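Local coordinates for dihydropteroate synthase (Clostridioides difficile, PDB 6PZ2), which probably catalyses the condensation of a dihydropterin pyrophosphate with p-aminobenzoate to give dihydropteroate, a step of folate synthesis, at residues A[178-183]-A[213-218]; A[233-238]-A[246-251]; A[191-196]-A[206-211]. All coordinates share one frame; numbering follows the deposited sequence.

Interaction 1: A[178-183]-A[213-218]. With PT1 (pteroic acid), chain K.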
loop_
_atom_site.group_PDB
_atom_site.type_symbol
_atom_site.label_atom_id
_atom_site.label_comp_id
_atom_site.label_asym_id
_atom_site.label_seq_id
_atom_site.Cartn_x
_atom_site.Cartn_y
_atom_site.Cartn_z
ATOM N N PRO A 178 6.081 -7.048 -16.746
ATOM C CA PRO A 178 5.111 -8.069 -17.125
ATOM C C PRO A 178 3.921 -7.521 -17.910
ATOM O O PRO A 178 3.084 -8.308 -18.400
ATOM C CB PRO A 178 4.599 -8.612 -15.788
ATOM C CG PRO A 178 4.673 -7.386 -14.921
ATOM C CD PRO A 178 6.023 -6.812 -15.302
ATOM N N GLY A 179 3.801 -6.206 -17.977
ATOM C CA GLY A 179 2.822 -5.633 -18.905
ATOM C C GLY A 179 1.405 -5.777 -18.393
ATOM O O GLY A 179 0.508 -6.260 -19.086
ATOM N N VAL A 180 1.178 -5.249 -17.196
ATOM C CA VAL A 180 -0.178 -5.264 -16.640
ATOM C C VAL A 180 -1.089 -4.469 -17.578
ATOM O O VAL A 180 -0.802 -3.348 -17.923
ATOM C CB VAL A 180 -0.238 -4.720 -15.195
ATOM C CG1 VAL A 180 -1.667 -4.583 -14.678
ATOM C CG2 VAL A 180 0.569 -5.590 -14.238
ATOM N N GLY A 181 -2.229 -5.042 -17.936
ATOM C CA GLY A 181 -3.160 -4.323 -18.764
ATOM C C GLY A 181 -2.964 -4.571 -20.255
ATOM O O GLY A 181 -3.740 -4.041 -21.065
ATOM N N PHE A 182 -1.980 -5.372 -20.635
ATOM C CA PHE A 182 -1.670 -5.576 -22.048
ATOM C C PHE A 182 -1.807 -7.057 -22.382
ATOM O O PHE A 182 -1.076 -7.899 -21.839
ATOM C CB PHE A 182 -0.233 -5.167 -22.366
ATOM C CG PHE A 182 0.102 -3.700 -22.273
ATOM C CD1 PHE A 182 0.626 -3.172 -21.102
ATOM C CD2 PHE A 182 0.002 -2.873 -23.382
ATOM C CE1 PHE A 182 0.997 -1.836 -21.032
ATOM C CE2 PHE A 182 0.353 -1.533 -23.303
ATOM C CZ PHE A 182 0.872 -1.020 -22.132
ATOM N N GLY A 183 -2.773 -7.391 -23.232
ATOM C CA GLY A 183 -2.933 -8.793 -23.593
ATOM C C GLY A 183 -3.406 -9.672 -22.448
ATOM O O GLY A 183 -3.110 -10.881 -22.399
ATOM N N LYS A 213 -4.938 1.995 -13.918
ATOM C CA LYS A 213 -5.423 1.102 -14.957
ATOM C C LYS A 213 -6.771 0.493 -14.562
ATOM O O LYS A 213 -7.196 0.528 -13.411
ATOM C CB LYS A 213 -4.386 0.015 -15.230
ATOM C CG LYS A 213 -3.118 0.566 -15.859
ATOM C CD LYS A 213 -2.197 -0.461 -16.441
ATOM C CE LYS A 213 -0.886 0.177 -16.842
ATOM N NZ LYS A 213 0.056 -0.841 -17.342
ATOM N N SER A 214 -7.422 -0.066 -15.568
ATOM C CA SER A 214 -8.760 -0.624 -15.456
ATOM C C SER A 214 -8.755 -1.854 -14.547
ATOM O O SER A 214 -9.779 -2.219 -14.006
ATOM C CB SER A 214 -9.288 -0.995 -16.817
ATOM O OG SER A 214 -8.577 -2.133 -17.279
ATOM N N VAL A 215 -7.627 -2.525 -14.383
ATOM C CA VAL A 215 -7.576 -3.634 -13.419
ATOM C C VAL A 215 -7.855 -3.133 -11.991
ATOM O O VAL A 215 -8.465 -3.840 -11.183
ATOM C CB VAL A 215 -6.238 -4.393 -13.441
ATOM C CG1 VAL A 215 -5.044 -3.514 -13.078
ATOM C CG2 VAL A 215 -6.291 -5.599 -12.509
ATOM N N ILE A 216 -7.407 -1.928 -11.667
ATOM C CA ILE A 216 -7.705 -1.333 -10.393
ATOM C C ILE A 216 -9.148 -0.823 -10.396
ATOM O O ILE A 216 -9.897 -1.035 -9.445
ATOM C CB ILE A 216 -6.704 -0.214 -10.092
ATOM C CG1 ILE A 216 -5.287 -0.781 -10.052
ATOM C CG2 ILE A 216 -7.114 0.468 -8.813
ATOM C CD1 ILE A 216 -4.239 0.277 -9.845
ATOM N N GLY A 217 -9.560 -0.220 -11.494
ATOM C CA GLY A 217 -10.923 0.332 -11.618
ATOM C C GLY A 217 -12.013 -0.708 -11.467
ATOM O O GLY A 217 -13.151 -0.405 -11.096
ATOM N N LYS A 218 -11.697 -1.943 -11.782
ATOM C CA LYS A 218 -12.697 -2.967 -11.653
ATOM C C LYS A 218 -12.900 -3.287 -10.165
ATOM O O LYS A 218 -13.976 -3.710 -9.812
ATOM C CB LYS A 218 -12.290 -4.229 -12.413
ATOM C CG LYS A 218 -13.453 -5.097 -12.872
ATOM C CD LYS A 218 -13.187 -5.809 -14.189
ATOM C CE LYS A 218 -12.660 -4.921 -15.304
ATOM N NZ LYS A 218 -12.739 -5.598 -16.623
HETATM C C2 PT1 K . 3.562 -0.259 -18.345
HETATM C C3 PT1 K . 3.016 0.778 -19.204
HETATM C C5 PT1 K . 4.013 1.465 -20.026
HETATM N N6 PT1 K . 1.708 1.143 -19.266
HETATM C C7 PT1 K . 5.722 0.106 -19.155
HETATM N N9 PT1 K . 5.287 1.077 -19.970
HETATM C C10 PT1 K . 1.318 2.110 -20.112
HETATM N N11 PT1 K . 7.024 -0.228 -19.109
HETATM C C12 PT1 K . 2.261 2.742 -20.932
HETATM C C21 PT1 K . -6.005 -0.160 -18.757
HETATM O O22 PT1 K . -6.312 -1.361 -18.724
HETATM O O1 PT1 K . 2.770 -0.972 -17.530
HETATM N N4 PT1 K . 4.873 -0.577 -18.368
HETATM N N8 PT1 K . 3.578 2.444 -20.848
HETATM C C13 PT1 K . -0.149 2.477 -20.194
HETATM N N14 PT1 K . -0.883 1.292 -20.624
HETATM C C15 PT1 K . -2.135 1.010 -20.201
HETATM C C16 PT1 K . -2.947 1.951 -19.558
HETATM C C17 PT1 K . -2.599 -0.289 -20.361
HETATM C C18 PT1 K . -4.216 1.577 -19.125
HETATM C C19 PT1 K . -3.865 -0.668 -19.925
HETATM C C20 PT1 K . -4.671 0.267 -19.295
HETATM O O23 PT1 K . -6.780 0.677 -18.291
#

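Interaction 2: A[233-238]-A[246-251]. With PT1 (pteroic acid), chain K; SO4 (sulfate ion), chain B.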
loop_
_atom_site.group_PDB
_atom_site.type_symbol
_atom_site.label_atom_id
_atom_site.label_comp_id
_atom_site.label_asym_id
_atom_site.label_seq_id
_atom_site.Cartn_x
_atom_site.Cartn_y
_atom_site.Cartn_z
ATOM N N ALA A 233 -1.379 0.145 -3.413
ATOM C CA ALA A 233 -1.348 -1.232 -2.983
ATOM C C ALA A 233 -0.449 -2.058 -3.910
ATOM O O ALA A 233 0.371 -2.873 -3.427
ATOM C CB ALA A 233 -2.749 -1.796 -2.930
ATOM N N THR A 234 -0.573 -1.849 -5.226
ATOM C CA THR A 234 0.220 -2.665 -6.164
ATOM C C THR A 234 1.703 -2.261 -6.117
ATOM O O THR A 234 2.587 -3.102 -6.270
ATOM C CB THR A 234 -0.327 -2.550 -7.591
ATOM O OG1 THR A 234 -0.166 -1.199 -8.013
ATOM C CG2 THR A 234 -1.795 -2.924 -7.683
ATOM N N THR A 235 1.981 -0.990 -5.904
ATOM C CA THR A 235 3.374 -0.579 -5.695
ATOM C C THR A 235 3.972 -1.373 -4.535
ATOM O O THR A 235 5.075 -1.904 -4.624
ATOM C CB THR A 235 3.459 0.925 -5.440
ATOM O OG1 THR A 235 3.229 1.601 -6.672
ATOM C CG2 THR A 235 4.794 1.382 -4.887
ATOM N N VAL A 236 3.243 -1.448 -3.439
ATOM C CA VAL A 236 3.758 -2.028 -2.170
ATOM C C VAL A 236 3.989 -3.536 -2.323
ATOM O O VAL A 236 5.046 -4.070 -1.961
ATOM C CB VAL A 236 2.797 -1.697 -1.005
ATOM C CG1 VAL A 236 3.094 -2.468 0.272
ATOM C CG2 VAL A 236 2.840 -0.210 -0.715
ATOM N N LEU A 237 2.993 -4.213 -2.872
ATOM C CA LEU A 237 3.063 -5.640 -3.116
ATOM C C LEU A 237 4.155 -5.948 -4.144
ATOM O O LEU A 237 4.871 -6.959 -4.024
ATOM C CB LEU A 237 1.688 -6.127 -3.609
ATOM C CG LEU A 237 0.567 -5.976 -2.581
ATOM C CD1 LEU A 237 -0.804 -6.234 -3.193
ATOM C CD2 LEU A 237 0.785 -6.911 -1.402
ATOM N N GLY A 238 4.242 -5.092 -5.159
ATOM C CA GLY A 238 5.247 -5.262 -6.186
ATOM C C GLY A 238 6.628 -5.234 -5.578
ATOM O O GLY A 238 7.446 -6.125 -5.816
ATOM N N VAL A 246 8.777 1.448 -10.252
ATOM C CA VAL A 246 7.347 1.559 -10.506
ATOM C C VAL A 246 7.106 2.780 -11.386
ATOM O O VAL A 246 7.658 3.847 -11.146
ATOM C CB VAL A 246 6.506 1.634 -9.214
ATOM C CG1 VAL A 246 6.517 0.299 -8.492
ATOM C CG2 VAL A 246 6.943 2.746 -8.271
ATOM N N ARG A 247 6.249 2.604 -12.381
ATOM C CA ARG A 247 5.900 3.673 -13.296
ATOM C C ARG A 247 4.544 4.221 -12.838
ATOM O O ARG A 247 3.562 3.513 -12.993
ATOM C CB ARG A 247 5.790 3.114 -14.727
ATOM C CG ARG A 247 5.406 4.103 -15.821
ATOM C CD ARG A 247 5.320 3.479 -17.210
ATOM N NE ARG A 247 4.876 4.361 -18.283
ATOM C CZ ARG A 247 3.623 4.719 -18.523
ATOM N NH1 ARG A 247 2.617 4.218 -17.818
ATOM N NH2 ARG A 247 3.382 5.609 -19.471
ATOM N N VAL A 248 4.475 5.477 -12.409
ATOM C CA VAL A 248 3.323 6.040 -11.713
ATOM C C VAL A 248 3.006 7.454 -12.201
ATOM O O VAL A 248 3.904 8.188 -12.613
ATOM C CB VAL A 248 3.536 6.053 -10.193
ATOM C CG1 VAL A 248 3.597 4.631 -9.650
ATOM C CG2 VAL A 248 4.779 6.854 -9.817
ATOM N N HIS A 249 1.716 7.810 -12.148
ATOM C CA HIS A 249 1.307 9.207 -12.286
ATOM C C HIS A 249 1.564 10.046 -11.025
ATOM O O HIS A 249 1.750 11.243 -11.138
ATOM C CB HIS A 249 -0.182 9.293 -12.583
ATOM C CG HIS A 249 -0.514 8.571 -13.836
ATOM N ND1 HIS A 249 -0.908 7.246 -13.823
ATOM C CD2 HIS A 249 -0.521 8.990 -15.120
ATOM C CE1 HIS A 249 -1.135 6.877 -15.068
ATOM N NE2 HIS A 249 -0.896 7.921 -15.892
ATOM N N ASP A 250 1.473 9.469 -9.831
ATOM C CA ASP A 250 1.477 10.246 -8.612
ATOM C C ASP A 250 2.783 9.907 -7.899
ATOM O O ASP A 250 2.917 8.908 -7.183
ATOM C CB ASP A 250 0.265 9.939 -7.729
ATOM C CG ASP A 250 -1.070 10.180 -8.409
ATOM O OD1 ASP A 250 -1.685 9.216 -8.924
ATOM O OD2 ASP A 250 -1.470 11.336 -8.444
ATOM N N VAL A 251 3.751 10.749 -8.118
ATOM C CA VAL A 251 5.088 10.354 -7.745
ATOM C C VAL A 251 5.265 10.359 -6.212
ATOM O O VAL A 251 5.814 9.403 -5.638
ATOM C CB VAL A 251 6.102 11.245 -8.481
ATOM C CG1 VAL A 251 7.506 11.147 -7.870
ATOM C CG2 VAL A 251 6.117 10.885 -9.969
HETATM C C2 PT1 K . 3.562 -0.259 -18.345
HETATM C C3 PT1 K . 3.016 0.778 -19.204
HETATM C C5 PT1 K . 4.013 1.465 -20.026
HETATM N N6 PT1 K . 1.708 1.143 -19.266
HETATM C C7 PT1 K . 5.722 0.106 -19.155
HETATM N N9 PT1 K . 5.287 1.077 -19.970
HETATM C C10 PT1 K . 1.318 2.110 -20.112
HETATM N N11 PT1 K . 7.024 -0.228 -19.109
HETATM C C12 PT1 K . 2.261 2.742 -20.932
HETATM C C21 PT1 K . -6.005 -0.160 -18.757
HETATM O O22 PT1 K . -6.312 -1.361 -18.724
HETATM O O1 PT1 K . 2.770 -0.972 -17.530
HETATM N N4 PT1 K . 4.873 -0.577 -18.368
HETATM N N8 PT1 K . 3.578 2.444 -20.848
HETATM C C13 PT1 K . -0.149 2.477 -20.194
HETATM N N14 PT1 K . -0.883 1.292 -20.624
HETATM C C15 PT1 K . -2.135 1.010 -20.201
HETATM C C16 PT1 K . -2.947 1.951 -19.558
HETATM C C17 PT1 K . -2.599 -0.289 -20.361
HETATM C C18 PT1 K . -4.216 1.577 -19.125
HETATM C C19 PT1 K . -3.865 -0.668 -19.925
HETATM C C20 PT1 K . -4.671 0.267 -19.295
HETATM O O23 PT1 K . -6.780 0.677 -18.291
HETATM S S SO4 B . -0.599 5.957 -18.946
HETATM O O1 SO4 B . -1.729 5.362 -19.695
HETATM O O2 SO4 B . 0.631 5.880 -19.766
HETATM O O3 SO4 B . -0.397 5.214 -17.682
HETATM O O4 SO4 B . -0.901 7.373 -18.642
#

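Interaction 3: A[191-196]-A[206-211]. With PT1 (pteroic acid), chain K.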
loop_
_atom_site.group_PDB
_atom_site.type_symbol
_atom_site.label_atom_id
_atom_site.label_comp_id
_atom_site.label_asym_id
_atom_site.label_seq_id
_atom_site.Cartn_x
_atom_site.Cartn_y
_atom_site.Cartn_z
ATOM N N GLU A 191 -3.787 -12.369 -11.519
ATOM C CA GLU A 191 -2.947 -13.527 -11.350
ATOM C C GLU A 191 -1.466 -13.166 -11.479
ATOM O O GLU A 191 -0.608 -13.662 -10.723
ATOM C CB GLU A 191 -3.303 -14.583 -12.395
ATOM C CG GLU A 191 -2.338 -15.749 -12.299
ATOM C CD GLU A 191 -2.762 -17.058 -12.928
ATOM O OE1 GLU A 191 -3.774 -17.057 -13.669
ATOM O OE2 GLU A 191 -2.020 -18.044 -12.718
ATOM N N VAL A 192 -1.161 -12.346 -12.480
ATOM C CA VAL A 192 0.230 -11.898 -12.692
ATOM C C VAL A 192 0.735 -11.097 -11.475
ATOM O O VAL A 192 1.881 -11.257 -11.059
ATOM C CB VAL A 192 0.306 -11.082 -13.998
ATOM C CG1 VAL A 192 1.618 -10.328 -14.111
ATOM C CG2 VAL A 192 0.076 -11.945 -15.235
ATOM N N LEU A 193 -0.079 -10.205 -10.934
ATOM C CA LEU A 193 0.275 -9.437 -9.741
ATOM C C LEU A 193 0.526 -10.382 -8.564
ATOM O O LEU A 193 1.548 -10.246 -7.868
ATOM C CB LEU A 193 -0.853 -8.448 -9.442
ATOM C CG LEU A 193 -0.954 -7.246 -10.374
ATOM C CD1 LEU A 193 -2.194 -6.425 -10.070
ATOM C CD2 LEU A 193 0.286 -6.367 -10.273
ATOM N N ARG A 194 -0.354 -11.372 -8.400
ATOM C CA ARG A 194 -0.241 -12.362 -7.318
ATOM C C ARG A 194 1.074 -13.143 -7.469
ATOM O O ARG A 194 1.735 -13.429 -6.486
ATOM C CB ARG A 194 -1.479 -13.273 -7.336
ATOM C CG ARG A 194 -1.757 -14.075 -6.069
ATOM C CD ARG A 194 -2.764 -15.195 -6.306
ATOM N NE ARG A 194 -3.995 -14.783 -6.974
ATOM C CZ ARG A 194 -4.475 -15.314 -8.095
ATOM N NH1 ARG A 194 -5.604 -14.850 -8.612
ATOM N NH2 ARG A 194 -3.838 -16.317 -8.677
ATOM N N ARG A 195 1.463 -13.486 -8.703
ATOM C CA ARG A 195 2.601 -14.406 -8.921
ATOM C C ARG A 195 3.877 -13.656 -9.339
ATOM O O ARG A 195 4.872 -14.269 -9.692
ATOM C CB ARG A 195 2.190 -15.464 -9.949
ATOM C CG ARG A 195 0.999 -16.308 -9.499
ATOM C CD ARG A 195 0.511 -17.270 -10.581
ATOM N NE ARG A 195 1.573 -18.198 -10.935
ATOM C CZ ARG A 195 1.536 -18.980 -11.996
ATOM N NH1 ARG A 195 0.430 -18.998 -12.718
ATOM N NH2 ARG A 195 2.619 -19.647 -12.356
ATOM N N LEU A 196 3.870 -12.340 -9.229
ATOM C CA LEU A 196 4.884 -11.492 -9.820
ATOM C C LEU A 196 6.264 -11.935 -9.352
ATOM O O LEU A 196 7.204 -11.818 -10.132
ATOM C CB LEU A 196 4.606 -10.025 -9.467
ATOM C CG LEU A 196 5.439 -8.978 -10.200
ATOM C CD1 LEU A 196 5.208 -9.065 -11.703
ATOM C CD2 LEU A 196 5.101 -7.575 -9.708
ATOM N N ILE A 206 13.099 -5.483 -12.372
ATOM C CA ILE A 206 11.686 -5.541 -12.811
ATOM C C ILE A 206 11.065 -4.155 -12.667
ATOM O O ILE A 206 11.325 -3.441 -11.687
ATOM C CB ILE A 206 10.915 -6.590 -11.988
ATOM C CG1 ILE A 206 11.494 -7.986 -12.241
ATOM C CG2 ILE A 206 9.415 -6.548 -12.257
ATOM C CD1 ILE A 206 11.145 -8.988 -11.166
ATOM N N LEU A 207 10.258 -3.802 -13.664
ATOM C CA LEU A 207 9.510 -2.586 -13.680
ATOM C C LEU A 207 8.026 -2.931 -13.744
ATOM O O LEU A 207 7.627 -3.842 -14.494
ATOM C CB LEU A 207 9.931 -1.725 -14.874
ATOM C CG LEU A 207 9.346 -0.315 -14.940
ATOM C CD1 LEU A 207 10.280 0.612 -15.703
ATOM C CD2 LEU A 207 7.996 -0.320 -15.617
ATOM N N LEU A 208 7.246 -2.194 -12.956
ATOM C CA LEU A 208 5.796 -2.466 -12.884
ATOM C C LEU A 208 5.013 -1.186 -13.163
ATOM O O LEU A 208 5.330 -0.104 -12.638
ATOM C CB LEU A 208 5.449 -3.039 -11.503
ATOM C CG LEU A 208 3.969 -3.294 -11.273
ATOM C CD1 LEU A 208 3.494 -4.399 -12.200
ATOM C CD2 LEU A 208 3.677 -3.656 -9.819
ATOM N N GLY A 209 3.960 -1.322 -13.965
ATOM C CA GLY A 209 3.055 -0.213 -14.133
ATOM C C GLY A 209 1.596 -0.624 -14.038
ATOM O O GLY A 209 1.138 -1.443 -14.833
ATOM N N THR A 210 0.890 -0.031 -13.078
ATOM C CA THR A 210 -0.540 -0.320 -12.811
ATOM C C THR A 210 -1.344 0.972 -12.686
ATOM O O THR A 210 -2.569 0.946 -12.745
ATOM C CB THR A 210 -0.744 -1.100 -11.505
ATOM O OG1 THR A 210 -0.332 -0.265 -10.417
ATOM C CG2 THR A 210 0.031 -2.397 -11.490
ATOM N N SER A 211 -0.635 2.083 -12.516
ATOM C CA SER A 211 -1.217 3.342 -12.112
ATOM C C SER A 211 -2.451 3.658 -12.958
ATOM O O SER A 211 -2.386 3.766 -14.163
ATOM C CB SER A 211 -0.200 4.438 -12.205
ATOM O OG SER A 211 -0.742 5.654 -11.718
HETATM C C2 PT1 K . 3.562 -0.259 -18.345
HETATM C C3 PT1 K . 3.016 0.778 -19.204
HETATM C C5 PT1 K . 4.013 1.465 -20.026
HETATM N N6 PT1 K . 1.708 1.143 -19.266
HETATM C C7 PT1 K . 5.722 0.106 -19.155
HETATM N N9 PT1 K . 5.287 1.077 -19.970
HETATM C C10 PT1 K . 1.318 2.110 -20.112
HETATM N N11 PT1 K . 7.024 -0.228 -19.109
HETATM C C12 PT1 K . 2.261 2.742 -20.932
HETATM C C21 PT1 K . -6.005 -0.160 -18.757
HETATM O O22 PT1 K . -6.312 -1.361 -18.724
HETATM O O1 PT1 K . 2.770 -0.972 -17.530
HETATM N N4 PT1 K . 4.873 -0.577 -18.368
HETATM N N8 PT1 K . 3.578 2.444 -20.848
HETATM C C13 PT1 K . -0.149 2.477 -20.194
HETATM N N14 PT1 K . -0.883 1.292 -20.624
HETATM C C15 PT1 K . -2.135 1.010 -20.201
HETATM C C16 PT1 K . -2.947 1.951 -19.558
HETATM C C17 PT1 K . -2.599 -0.289 -20.361
HETATM C C18 PT1 K . -4.216 1.577 -19.125
HETATM C C19 PT1 K . -3.865 -0.668 -19.925
HETATM C C20 PT1 K . -4.671 0.267 -19.295
HETATM O O23 PT1 K . -6.780 0.677 -18.291
#

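Interaction 1: A[178-183]-A[213-218]
In the pteroic acid site of this TIM barrel, the loop that follows strand 174-177 meets the loop leading into helix 214-217, and Lys213 and Val180 carry the meeting. Lys213 spans the gap with a side chain extended beyond CG, all three outer torsions near 180° (chi4 177°), which delivers the ammonium to the backbone of the other segment. Its NZ donates to Val180 O at 2.7 Å, with the donor tilted 21° out of the carbonyl plane. Lys213 NZ also donates to PT1 O1 at 2.7 Å and, over a longer 3.2 Å, to PT1 N6, while Gly209 O takes a further bond. Three N-H groups thus face four acceptors, and at least one bond must be shared.

Next to this polar bridge, CG1 of Val180 meets CG1 of Val215 at 3.9 Å, the two side chains crossing at about a right angle. Phe182 adds an aromatic contact to the ligand: PT1 C17 lies over one face of its ring, offset toward the rim, and Phe182 CZ comes to 3.3 Å from PT1 N14. A type II beta turn from Gly179 to Phe182 presents Val180 O to Lys213 and the phenyl ring to the ligand. At the far end of pteroic acid, Ser214 grips the carboxylate twice, N to PT1 O23 at 2.9 Å and OG to PT1 O22 at 2.8 Å, at the N-terminal end of the short helix. Loops at the C-terminal ends of parallel strands, converging on one ligand, are the hallmark of a TIM-barrel active site, here the pterin and p-aminobenzoate pocket of dihydropteroate synthase.

Interaction 2: A[233-238]-A[246-251]
Thr235 meets Val246 through its hydroxyl end: OG1 lies 4.0 Å from Val246 CG1, and the methyl CG2 comes almost as near to that same CG1. The two side chains cross at about a right angle. With chi1 at -70°, Val246 holds CG1 anti to its carbonyl carbon and beside its own backbone N, where it meets both branches of the threonine. Val248, two residues on along the same face of the strand, adds a looser touch, its CG1 standing 4.3 Å from Thr235 OG1. The hydroxyl finds its polar partner beyond the two segments, in a hydrogen bond with Asn254 of helix 251-265, so a buried polar atom sits among valines with its bonding met.

Helix 228-240 and strand 245-248 are consecutive elements of the TIM barrel, and the contact is a van der Waals seam between an outer helix and the parallel strand that follows it. Alternation along the strand turns Arg247 the opposite way from the two valines, into the ligand site.

There the arginine chain runs extended from CG to NE and lays its guanidinium flat against the pterin, with PT1 N8 over the centre of one face, 3.3 Å from Arg247 CZ. The sulfate lies at the guanidinium edge: Arg247 NH2 bonds SO4 O2 at 2.8 Å and Arg247 NH1 bonds SO4 O3 at 3.2 Å. His249 reaches the same anion edge-on, NE2 to SO4 O4 at 2.8 Å and 162°. In the second shell, Asp53 forms a salt bridge with Arg247 NE, and Ser211 OG bonds His249 ND1, each steadying a group that faces the anion. Arg60 also binds the sulfate, which probably came from the crystallisation liquor.

Interaction 3: A[191-196]-A[206-211]
Leu196, Leu208 and Leu193 bury the most surface where the end of helix 186-195 and the turn after it lie against strand 207-208 and the residues that follow. Leu196 reaches across with its CD2 to Leu208 CD2 at 4.2 Å, and the second methyl of Leu208, CD1, meets Leu193 CD2 at the same distance. Leu208 is thus forked between Leu193 on the helix and Leu196 near its end, one methyl to each. Its chi1 of 177° places CG anti to the backbone N, and the fork beyond spreads the methyls toward the two partners.

Leu193 CD2 serves a second neighbour, lying 4.2 Å from Thr210 CG2, with the two side chains crossing obliquely. Thr210 offers the helix its methyl and turns its hydroxyl to Thr234 OG1 on helix 228-240. On the opposite side of the strand, Leu207 sends CD2 to PT1 N11 at 3.6 Å, so this short strand separates the helix layer from the pterin pocket. Strand 174-177, helix 186-195 and strand 207-208 form a beta-alpha-beta crossover of the TIM barrel.

Methyl groups make every touch between the two segments, which implies cohesion from shape and the exclusion of water, without the directional demands of polar bonds.

How the interactions relate
From the N terminus, the chain first leaves strand 174-177 through 178-183, then forms helix 186-195 and strand 207-208, and interaction 1 closes the loop when it reaches 213-218. Interaction 3 is nested within that loop, and the two touch where Pro178 packs on Leu196 and Leu207. Interaction 2 follows in series, closing the short connection from helix 228-240 to strand 245-248, the neighbour of 207-208 in the sheet. It meets interaction 3 through side-chain hydroxyls and a histidine, mostly just past the strand ends. Together they tie the last strands of the barrel to their helices around one pteroic acid.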